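Local coordinates for protein 3,4-dihydroxybenzoate decarboxylase (PDB 5NY5) that probably catalyses the reversible, prenylated-FMN- and metal-dependent decarboxylation of 3,4-dihydroxybenzoate to catechol, as a member of the UbiD family, at residues S10-A13 and L14-H18. Sequence-based numbering, arbitrary orientation.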
ATOM      1  N   SER A  10     -18.578  17.104 -52.222  1.00 58.25           N
ATOM      2  CA  SER A  10     -17.217  17.172 -52.741  1.00 59.20           C
ATOM      3  C   SER A  10     -16.263  16.322 -51.911  1.00 58.22           C
ATOM      4  O   SER A  10     -15.233  15.870 -52.421  1.00 58.93           O
ATOM      5  CB  SER A  10     -16.738  18.624 -52.801  1.00 60.29           C
ATOM      6  OG  SER A  10     -17.262  19.387 -51.730  1.00 59.50           O
ATOM      7  N   ALA A  11     -16.591  16.083 -50.641  1.00 56.75           N
ATOM      8  CA  ALA A  11     -15.768  15.196 -49.826  1.00 55.89           C
ATOM      9  C   ALA A  11     -15.973  13.741 -50.220  1.00 55.54           C
ATOM     10  O   ALA A  11     -15.010  12.970 -50.298  1.00 55.69           O
ATOM     11  CB  ALA A  11     -16.081  15.400 -48.344  1.00 54.65           C
ATOM     12  N   ILE A  12     -17.224  13.345 -50.468  1.00 55.20           N
ATOM     13  CA  ILE A  12     -17.502  11.991 -50.936  1.00 55.09           C
ATOM     14  C   ILE A  12     -16.782  11.727 -52.251  1.00 56.49           C
ATOM     15  O   ILE A  12     -16.289  10.619 -52.497  1.00 56.60           O
ATOM     16  CB  ILE A  12     -19.021  11.779 -51.065  1.00 54.82           C
ATOM     17  CG1 ILE A  12     -19.690  11.882 -49.693  1.00 53.57           C
ATOM     18  CG2 ILE A  12     -19.330  10.445 -51.723  1.00 55.04           C
ATOM     19  CD1 ILE A  12     -21.194  11.740 -49.733  1.00 53.48           C
ATOM     20  N   ALA A  13     -16.696  12.747 -53.110  1.00 57.75           N
ATOM     21  CA  ALA A  13     -16.010  12.589 -54.386  1.00 59.37           C
ATOM     22  C   ALA A  13     -14.534  12.277 -54.184  1.00 59.68           C
ATOM     23  O   ALA A  13     -13.948  11.494 -54.939  1.00 60.62           O
ATOM     24  CB  ALA A  13     -16.183  13.849 -55.232  1.00 60.78           C
ATOM     25  N   LEU A  14     -13.915  12.881 -53.166  1.00 59.06           N
ATOM     26  CA  LEU A  14     -12.517  12.577 -52.878  1.00 59.42           C
ATOM     27  C   LEU A  14     -12.357  11.149 -52.376  1.00 58.51           C
ATOM     28  O   LEU A  14     -11.391  10.465 -52.734  1.00 59.32           O
ATOM     29  CB  LEU A  14     -11.959  13.569 -51.857  1.00 59.07           C
ATOM     30  CG  LEU A  14     -10.533  13.293 -51.375  1.00 59.44           C
ATOM     31  CD1 LEU A  14      -9.568  13.247 -52.545  1.00 61.41           C
ATOM     32  CD2 LEU A  14     -10.093  14.334 -50.366  1.00 59.21           C
ATOM     33  N   LEU A  15     -13.296  10.679 -51.554  1.00 56.99           N
ATOM     34  CA  LEU A  15     -13.213   9.310 -51.058  1.00 56.23           C
ATOM     35  C   LEU A  15     -13.346   8.298 -52.186  1.00 57.10           C
ATOM     36  O   LEU A  15     -12.713   7.237 -52.148  1.00 57.27           O
ATOM     37  CB  LEU A  15     -14.287   9.066 -50.000  1.00 54.68           C
ATOM     38  CG  LEU A  15     -14.223   9.930 -48.741  1.00 53.82           C
ATOM     39  CD1 LEU A  15     -15.232   9.441 -47.719  1.00 52.52           C
ATOM     40  CD2 LEU A  15     -12.821   9.927 -48.157  1.00 54.04           C
ATOM     41  N   GLN A  16     -14.156   8.606 -53.199  1.00 57.82           N
ATOM     42  CA  GLN A  16     -14.331   7.673 -54.304  1.00 58.83           C
ATOM     43  C   GLN A  16     -13.042   7.488 -55.092  1.00 60.43           C
ATOM     44  O   GLN A  16     -12.842   6.435 -55.708  1.00 61.20           O
ATOM     45  CB  GLN A  16     -15.467   8.148 -55.207  1.00 59.45           C
ATOM     46  CG  GLN A  16     -16.841   7.977 -54.576  1.00 58.18           C
ATOM     47  CD  GLN A  16     -17.926   8.737 -55.308  1.00 58.83           C
ATOM     48  OE1 GLN A  16     -17.696   9.834 -55.816  1.00 59.71           O
ATOM     49  NE2 GLN A  16     -19.121   8.160 -55.364  1.00 58.54           N
ATOM     50  N   ARG A  17     -12.155   8.480 -55.077  1.00 61.10           N
ATOM     51  CA  ARG A  17     -10.854   8.336 -55.716  1.00 62.76           C
ATOM     52  C   ARG A  17      -9.882   7.502 -54.892  1.00 62.32           C
ATOM     53  O   ARG A  17      -8.767   7.244 -55.352  1.00 63.78           O
ATOM     54  CB  ARG A  17     -10.248   9.714 -56.002  1.00 63.89           C
ATOM     55  CG  ARG A  17     -11.105  10.584 -56.916  1.00 64.69           C
ATOM     56  CD  ARG A  17     -10.294  11.683 -57.603  1.00 66.62           C
ATOM     57  NE  ARG A  17      -9.885  12.751 -56.693  1.00 66.08           N
ATOM     58  CZ  ARG A  17     -10.641  13.800 -56.384  1.00 69.18           C
ATOM     59  NH1 ARG A  17     -11.855  13.921 -56.905  1.00 67.76           N
ATOM     60  NH2 ARG A  17     -10.188  14.726 -55.551  1.00 65.18           N
ATOM     61  N   HIS A  18     -10.276   7.076 -53.694  1.00 60.53           N
ATOM     62  CA  HIS A  18      -9.461   6.210 -52.846  1.00 60.11           C
ATOM     63  C   HIS A  18     -10.320   5.019 -52.448  1.00 58.98           C
ATOM     64  O   HIS A  18     -11.054   5.076 -51.454  1.00 57.45           O
ATOM     65  CB  HIS A  18      -8.944   6.957 -51.620  1.00 59.28           C
ATOM     66  CG  HIS A  18      -8.035   8.100 -51.948  1.00 60.55           C
ATOM     67  ND1 HIS A  18      -6.663   7.986 -51.931  1.00 61.77           N
ATOM     68  CD2 HIS A  18      -8.302   9.379 -52.298  1.00 60.95           C
ATOM     69  CE1 HIS A  18      -6.123   9.146 -52.259  1.00 62.90           C
ATOM     70  NE2 HIS A  18      -7.097  10.008 -52.487  1.00 62.41           N
TER
HETATM   71  O   HOH W   1     -12.930  16.318 -54.622  1.00 49.98           O
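Ala11 O accepts the backbone N-H of Leu15 at 3.1 Å, and, one residue on, Ile12 O takes the N-H of Gln16 at 3.0 Å; with a longer, weak bond from Leu14 N to Ser10 O (3.4 Å), these i to i+4 links run along the C-terminal half of helix 8-16. Beyond them the pattern tightens: His18 N turns back to Leu15 O, three residues earlier, as the chain leaves the helix toward strand 22-25.

Side-chain carbon packs against the same carbonyls. Leu15 CG lies 3.5 Å from Ala11 O, on the buried side where its side chain also meets Tyr22, Met75 and Leu85, packing the helix into what is probably the N-terminal UbiD domain, away from the prenylated-FMN and manganese sites. Gln16 has CG anti to its carbonyl carbon (chi1 -72°) and an extended chain beyond, which carries it back along the preceding turn: CG sits 3.4 Å from Ile12 O, CD approaches Ile12 CG2, and OE1 comes to 3.5 Å from Ala13 CA. Tyr22 touches Ile12 and Gln16 as well, joining this helix to strand 22-25, outermost within this chain in the four-stranded mixed sheet.

Arg17 folds back in the same direction. Its CG is 3.6 Å from Ala13 O, and the bend at chi3 (-72°) brings one guanidinium face over Leu14 CA, off toward the rim of the group. Arg17 NH2 reaches, weakly at 3.3 Å, a water that donates to Ser10 O. Ser10 OG is hydrogen-bonded to Asn6 N just before the helix.

Ser10 O thus has both a weak amide bond and a water, while the arginine's positive charge, lying beside Ala13 O and water-linked to Ser10 O, would probably be favourable to these carbonyls.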